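Local coordinates for protein probable TonB-dependent receptor (Pseudomonas aeruginosa, PDB 4K3F) that probably binds methionine in the periplasm as the solute-binding lipoprotein of a methionine uptake system, and holds selenomethionine in this crystal, at residues T38-P43 / N55-Q60; H81-G86 / Y196-V201. All coordinates share one frame; numbering follows the deposited sequence.

Interaction 1: T38-P43 / N55-Q60. With MSE (selenomethionine), chain B.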
loop_
_atom_site.group_PDB
_atom_site.type_symbol
_atom_site.label_atom_id
_atom_site.label_comp_id
_atom_site.label_asym_id
_atom_site.label_seq_id
_atom_site.Cartn_x
_atom_site.Cartn_y
_atom_site.Cartn_z
ATOM N N THR A 38 9.334 5.596 6.934
ATOM C CA THR A 38 7.968 6.066 6.992
ATOM C C THR A 38 7.383 6.469 5.619
ATOM O O THR A 38 6.192 6.788 5.520
ATOM C CB THR A 38 7.857 7.266 7.927
ATOM O OG1 THR A 38 8.677 8.319 7.411
ATOM C CG2 THR A 38 8.296 6.882 9.313
ATOM N N ASP A 39 8.218 6.490 4.577
ATOM C CA ASP A 39 7.843 7.032 3.283
ATOM C C ASP A 39 7.877 5.987 2.158
ATOM O O ASP A 39 8.332 4.859 2.356
ATOM C CB ASP A 39 8.800 8.166 2.910
ATOM C CG ASP A 39 10.179 7.649 2.521
ATOM O OD1 ASP A 39 10.839 6.968 3.353
ATOM O OD2 ASP A 39 10.557 7.882 1.349
ATOM N N TYR A 40 7.398 6.402 0.992
ATOM C CA TYR A 40 7.248 5.528 -0.138
ATOM C C TYR A 40 8.380 5.641 -1.178
ATOM O O TYR A 40 8.312 5.029 -2.233
ATOM C CB TYR A 40 5.923 5.835 -0.812
ATOM C CG TYR A 40 4.641 5.307 -0.186
ATOM C CD1 TYR A 40 4.628 4.401 0.869
ATOM C CD2 TYR A 40 3.411 5.726 -0.711
ATOM C CE1 TYR A 40 3.417 3.907 1.375
ATOM C CE2 TYR A 40 2.230 5.218 -0.242
ATOM C CZ TYR A 40 2.208 4.313 0.807
ATOM O OH TYR A 40 0.975 3.840 1.261
ATOM N N VAL A 41 9.437 6.373 -0.855
ATOM C CA VAL A 41 10.541 6.590 -1.813
ATOM C C VAL A 41 11.819 5.938 -1.343
ATOM O O VAL A 41 12.402 5.080 -2.034
ATOM C CB VAL A 41 10.741 8.103 -2.102
ATOM C CG1 VAL A 41 11.946 8.360 -3.014
ATOM C CG2 VAL A 41 9.475 8.676 -2.736
ATOM N N GLN A 42 12.246 6.296 -0.132
ATOM C CA GLN A 42 13.546 5.830 0.355
ATOM C C GLN A 42 13.725 4.303 0.398
ATOM O O GLN A 42 14.848 3.830 0.141
ATOM C CB GLN A 42 13.923 6.483 1.708
ATOM C CG GLN A 42 14.071 8.022 1.647
ATOM C CD GLN A 42 14.946 8.518 0.477
ATOM O OE1 GLN A 42 14.520 9.353 -0.327
ATOM N NE2 GLN A 42 16.141 7.993 0.369
ATOM N N PRO A 43 12.675 3.519 0.701
ATOM C CA PRO A 43 12.898 2.052 0.665
ATOM C C PRO A 43 13.397 1.552 -0.700
ATOM O O PRO A 43 14.218 0.606 -0.744
ATOM C CB PRO A 43 11.532 1.454 1.106
ATOM C CG PRO A 43 10.922 2.564 1.907
ATOM C CD PRO A 43 11.327 3.844 1.212
ATOM N N ASN A 55 13.110 -4.736 -0.040
ATOM C CA ASN A 55 12.121 -3.960 0.681
ATOM C C ASN A 55 10.739 -4.612 0.623
ATOM O O ASN A 55 10.455 -5.478 -0.218
ATOM C CB ASN A 55 12.101 -2.466 0.263
ATOM C CG ASN A 55 11.661 -2.241 -1.177
ATOM O OD1 ASN A 55 10.598 -2.702 -1.609
ATOM N ND2 ASN A 55 12.435 -1.494 -1.901
ATOM N N PHE A 56 9.874 -4.118 1.493
ATOM C CA PHE A 56 8.512 -4.649 1.638
ATOM C C PHE A 56 7.617 -3.520 2.085
ATOM O O PHE A 56 7.549 -3.199 3.253
ATOM C CB PHE A 56 8.514 -5.840 2.599
ATOM C CG PHE A 56 7.155 -6.454 2.828
ATOM C CD1 PHE A 56 6.283 -6.685 1.777
ATOM C CD2 PHE A 56 6.760 -6.838 4.088
ATOM C CE1 PHE A 56 5.024 -7.267 2.006
ATOM C CE2 PHE A 56 5.507 -7.426 4.309
ATOM C CZ PHE A 56 4.652 -7.650 3.276
ATOM N N PHE A 57 6.935 -2.924 1.104
ATOM C CA PHE A 57 6.119 -1.707 1.342
ATOM C C PHE A 57 5.180 -1.329 0.219
ATOM O O PHE A 57 4.327 -0.528 0.453
ATOM C CB PHE A 57 6.949 -0.459 1.687
ATOM C CG PHE A 57 7.518 0.253 0.480
ATOM C CD1 PHE A 57 8.608 -0.246 -0.180
ATOM C CD2 PHE A 57 6.914 1.404 0.000
ATOM C CE1 PHE A 57 9.143 0.424 -1.311
ATOM C CE2 PHE A 57 7.431 2.058 -1.099
ATOM C CZ PHE A 57 8.530 1.563 -1.752
ATOM N N GLN A 58 5.355 -1.847 -0.987
ATOM C CA GLN A 58 4.648 -1.289 -2.182
ATOM C C GLN A 58 3.912 -2.385 -2.919
ATOM O O GLN A 58 4.134 -3.585 -2.660
ATOM C CB GLN A 58 5.647 -0.610 -3.123
ATOM C CG GLN A 58 6.485 -1.616 -3.927
ATOM C CD GLN A 58 7.768 -0.992 -4.411
ATOM O OE1 GLN A 58 7.770 0.019 -5.122
ATOM N NE2 GLN A 58 8.868 -1.517 -3.940
ATOM N N HIS A 59 3.031 -1.972 -3.828
ATOM C CA HIS A 59 2.387 -2.892 -4.740
ATOM C C HIS A 59 3.069 -2.798 -6.109
ATOM O O HIS A 59 3.942 -1.977 -6.348
ATOM C CB HIS A 59 0.868 -2.662 -4.826
ATOM C CG HIS A 59 0.441 -1.211 -4.983
ATOM N ND1 HIS A 59 0.788 -0.439 -6.087
ATOM C CD2 HIS A 59 -0.299 -0.403 -4.191
ATOM C CE1 HIS A 59 0.260 0.772 -5.964
ATOM N NE2 HIS A 59 -0.423 0.810 -4.824
ATOM N N GLN A 60 2.717 -3.703 -6.995
ATOM C CA GLN A 60 3.400 -3.802 -8.296
ATOM C C GLN A 60 3.166 -2.596 -9.170
ATOM O O GLN A 60 4.108 -2.116 -9.804
ATOM C CB GLN A 60 3.054 -5.119 -9.020
ATOM C CG GLN A 60 3.910 -5.383 -10.257
ATOM C CD GLN A 60 5.183 -6.133 -10.000
ATOM O OE1 GLN A 60 5.196 -7.165 -9.297
ATOM N NE2 GLN A 60 6.270 -5.667 -10.636
HETATM N N MSE B 300 0.762 -0.473 1.664
HETATM C CA MSE B 300 0.349 0.496 0.608
HETATM C C MSE B 300 -0.962 -0.021 0.026
HETATM O O MSE B 300 -1.087 -1.224 -0.224
HETATM O OXT MSE B 300 -1.890 0.762 -0.207
HETATM C CB MSE B 300 1.416 0.637 -0.491
HETATM C CG MSE B 300 1.026 1.638 -1.552
HETATM SE SE MSE B 300 2.342 1.636 -3.009
HETATM C CE MSE B 300 3.827 2.370 -2.102
#

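Interaction 2: H81-G86 / Y196-V201. With MSE (selenomethionine), chain B.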
loop_
_atom_site.group_PDB
_atom_site.type_symbol
_atom_site.label_atom_id
_atom_site.label_comp_id
_atom_site.label_asym_id
_atom_site.label_seq_id
_atom_site.Cartn_x
_atom_site.Cartn_y
_atom_site.Cartn_z
ATOM N N HIS A 81 0.252 -9.636 0.777
ATOM C CA HIS A 81 -1.035 -9.238 1.298
ATOM C C HIS A 81 -1.626 -8.101 0.507
ATOM O O HIS A 81 -0.932 -7.460 -0.292
ATOM C CB HIS A 81 -0.935 -8.821 2.777
ATOM C CG HIS A 81 -0.210 -7.533 2.995
ATOM N ND1 HIS A 81 1.124 -7.445 3.319
ATOM C CD2 HIS A 81 -0.655 -6.255 2.929
ATOM C CE1 HIS A 81 1.465 -6.179 3.444
ATOM N NE2 HIS A 81 0.402 -5.436 3.207
ATOM N N ILE A 82 -2.910 -7.872 0.735
ATOM C CA ILE A 82 -3.612 -6.741 0.116
ATOM C C ILE A 82 -4.110 -5.868 1.246
ATOM O O ILE A 82 -4.478 -6.380 2.323
ATOM C CB ILE A 82 -4.818 -7.203 -0.769
ATOM C CG1 ILE A 82 -4.368 -8.245 -1.795
ATOM C CG2 ILE A 82 -5.441 -6.043 -1.516
ATOM C CD1 ILE A 82 -4.987 -9.601 -1.548
ATOM N N GLU A 83 -4.135 -4.562 1.019
ATOM C CA GLU A 83 -4.639 -3.571 1.995
ATOM C C GLU A 83 -5.755 -2.793 1.340
ATOM O O GLU A 83 -5.517 -1.725 0.802
ATOM C CB GLU A 83 -3.538 -2.562 2.365
ATOM C CG GLU A 83 -2.378 -3.149 3.099
ATOM C CD GLU A 83 -1.205 -2.184 3.295
ATOM O OE1 GLU A 83 -1.332 -0.922 3.158
ATOM O OE2 GLU A 83 -0.143 -2.712 3.570
ATOM N N PRO A 84 -6.986 -3.319 1.362
ATOM C CA PRO A 84 -8.054 -2.595 0.665
ATOM C C PRO A 84 -8.149 -1.132 1.097
ATOM O O PRO A 84 -8.220 -0.821 2.296
ATOM C CB PRO A 84 -9.296 -3.391 1.019
ATOM C CG PRO A 84 -8.768 -4.777 1.166
ATOM C CD PRO A 84 -7.425 -4.610 1.865
ATOM N N LEU A 85 -8.108 -0.242 0.123
ATOM C CA LEU A 85 -8.050 1.203 0.402
ATOM C C LEU A 85 -9.436 1.718 0.758
ATOM O O LEU A 85 -10.415 1.442 0.035
ATOM C CB LEU A 85 -7.527 1.919 -0.826
ATOM C CG LEU A 85 -7.237 3.388 -0.502
ATOM C CD1 LEU A 85 -5.826 3.713 -0.872
ATOM C CD2 LEU A 85 -8.252 4.187 -1.239
ATOM N N GLY A 86 -9.501 2.490 1.845
ATOM C CA GLY A 86 -10.709 3.103 2.299
ATOM C C GLY A 86 -10.769 4.614 2.127
ATOM O O GLY A 86 -9.736 5.313 2.049
ATOM N N TYR A 196 -3.497 -4.616 -6.258
ATOM C CA TYR A 196 -2.629 -3.965 -5.275
ATOM C C TYR A 196 -2.025 -4.867 -4.191
ATOM O O TYR A 196 -1.705 -4.418 -3.076
ATOM C CB TYR A 196 -3.317 -2.747 -4.659
ATOM C CG TYR A 196 -3.866 -1.821 -5.711
ATOM C CD1 TYR A 196 -3.023 -1.107 -6.568
ATOM C CD2 TYR A 196 -5.241 -1.736 -5.938
ATOM C CE1 TYR A 196 -3.508 -0.285 -7.551
ATOM C CE2 TYR A 196 -5.730 -0.913 -6.939
ATOM C CZ TYR A 196 -4.869 -0.210 -7.745
ATOM O OH TYR A 196 -5.372 0.577 -8.724
ATOM N N VAL A 197 -1.752 -6.111 -4.550
ATOM C CA VAL A 197 -1.011 -6.959 -3.639
ATOM C C VAL A 197 0.337 -6.324 -3.335
ATOM O O VAL A 197 1.020 -5.821 -4.225
ATOM C CB VAL A 197 -0.807 -8.362 -4.235
ATOM C CG1 VAL A 197 0.076 -9.214 -3.359
ATOM C CG2 VAL A 197 -2.147 -9.029 -4.483
ATOM N N ASN A 198 0.674 -6.261 -2.049
ATOM C CA ASN A 198 1.989 -5.774 -1.609
ATOM C C ASN A 198 3.047 -6.863 -1.769
ATOM O O ASN A 198 2.803 -8.024 -1.445
ATOM C CB ASN A 198 1.932 -5.289 -0.156
ATOM C CG ASN A 198 1.273 -3.899 -0.029
ATOM O OD1 ASN A 198 1.732 -3.064 0.735
ATOM N ND2 ASN A 198 0.216 -3.631 -0.859
ATOM N N ILE A 199 4.186 -6.469 -2.323
ATOM C CA ILE A 199 5.196 -7.391 -2.746
ATOM C C ILE A 199 6.526 -7.156 -2.020
ATOM O O ILE A 199 6.927 -6.029 -1.734
ATOM C CB ILE A 199 5.436 -7.244 -4.261
ATOM C CG1 ILE A 199 5.517 -5.757 -4.672
ATOM C CG2 ILE A 199 4.274 -7.883 -5.012
ATOM C CD1 ILE A 199 6.002 -5.499 -6.071
ATOM N N LEU A 200 7.227 -8.243 -1.835
ATOM C CA LEU A 200 8.630 -8.202 -1.452
ATOM C C LEU A 200 9.393 -7.860 -2.740
ATOM O O LEU A 200 9.152 -8.494 -3.760
ATOM C CB LEU A 200 9.063 -9.554 -0.946
ATOM C CG LEU A 200 10.544 -9.768 -0.692
ATOM C CD1 LEU A 200 10.990 -8.936 0.457
ATOM C CD2 LEU A 200 10.828 -11.237 -0.386
ATOM N N VAL A 201 10.345 -6.926 -2.675
ATOM C CA VAL A 201 11.039 -6.392 -3.853
ATOM C C VAL A 201 12.516 -6.466 -3.586
ATOM O O VAL A 201 12.992 -6.190 -2.462
ATOM C CB VAL A 201 10.584 -4.914 -4.143
ATOM C CG1 VAL A 201 11.468 -4.245 -5.193
ATOM C CG2 VAL A 201 9.151 -4.969 -4.627
HETATM N N MSE B 300 0.762 -0.473 1.664
HETATM C CA MSE B 300 0.349 0.496 0.608
HETATM C C MSE B 300 -0.962 -0.021 0.026
HETATM O O MSE B 300 -1.087 -1.224 -0.224
HETATM O OXT MSE B 300 -1.890 0.762 -0.207
HETATM C CB MSE B 300 1.416 0.637 -0.491
HETATM C CG MSE B 300 1.026 1.638 -1.552
HETATM SE SE MSE B 300 2.342 1.636 -3.009
HETATM C CE MSE B 300 3.827 2.370 -2.102
HETATM O O HOH W 1 -3.099 -2.875 -1.146
#

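Interaction 1: T38-P43 / N55-Q60
Phe-57 is sandwiched between a proline of the facing segment and its own chain neighbour. CG of Pro-43 stands over one ring face, 4.2 Å from the ring centroid, a CH-pi contact. CB of Gln-58 lies over the opposite face. Pro-43 CB also presses on Phe-57 CE1 at 3.6 Å. The ring reaches Pro-43 because CG of Phe-57 sits between its backbone N and carbonyl carbon (chi1 82°). The other side of the ring, CD2 and CE2, faces Tyr-40; CD2 of Phe-57 is 3.9 Å from Tyr-40 CD1.

This is the side-chain end of the ligand pocket in a periplasmic binding protein of the NlpA family. The bound selenomethionine puts its methyl, CE, over the centre of the Tyr-40 ring, 3.6 Å from Tyr-40 CG. The selenium lies over one face of the His-59 ring, 3.4 Å from His-59 NE2 and offset toward the rim. Gln-58 adds its CB, 3.6 Å from the ligand CE. The Tyr-40 hydroxyl is hydrogen-bonded to Asn-173. His-59, the N-cap of helix 60-70, is held at both nitrogens, NE2 to Asn-112 and ND1 to the backbone N of Tyr-62, which should fix its ring.

Asp-39 shapes the turn into helix 42-48. Its OD2 accepts from the backbone N of Val-41, an Asx turn, and from that of Gln-42. A weak hydrogen bond runs from Asn-55 ND2 to Pro-43 O (3.0 Å), and the same ND2 is hydrogen-bonded to Asn-44.

Interaction 2: H81-G86 / Y196-V201
The His-81 ring carries CB of Asn-198 over one face, 3.9 Å from the ring centroid, a CH-pi contact offset toward the rim. CG of Glu-83 lies in plane at the ring edge. The planes of the ring and the Asn-198 amide are 32° apart. His-81 NE2 donates to the anti lone pair of Glu-83 OE2 at 2.8 Å, nearly in the ring plane. This second-shell bond should steady the carboxylate, while Glu-83 OE1 accepts from the ligand amino N at 2.6 Å.

Asn-198 grips both ends of the selenomethionine head. Its OD1 accepts from the ligand N at 2.9 Å, and its ND2 donates to the ligand O at 2.8 Å. OD1 also accepts from His-14. A water bound by Glu-83 N lies near Tyr-196 O and the ligand O. These groups form the amino-acid end of the binding pocket, where Arg-115 and Asn-171 also bind the ligand.

The backbones join through Asn-198 N to His-81 O (2.7 Å), and Ile-82 CG1 packs on Val-197 CG2 at 3.6 Å. The contact lies where antiparallel neighbours 75-82 and 198-202 meet in the six-stranded sheet. Helix 11-26 packs on His-81 and Glu-83, and helix 60-70 on Tyr-196 and Ile-199.

Overall arrangement
From the N terminus, interaction 1 comes first. It closes a short loop, with 11 residues between its segments, and brings the start of helix 42-48 against strand 54-59. The chain then runs through helix 60-70 into strand 75-82. Interaction 2 opens there and closes a much longer loop of 109 residues, which includes most strands of the five-stranded sheet. The two loops follow in series and neither encloses the other. They meet in the six-stranded sheet, where 198-202 lies between 54-59 and 75-82. Backbone hydrogen bonds between Asn-55 and Val-201 and between Gln-58 and Ile-199 join them. Strand 75-82 leads on to 86-88, so interaction 2 lies where the chain passes between the two sheets.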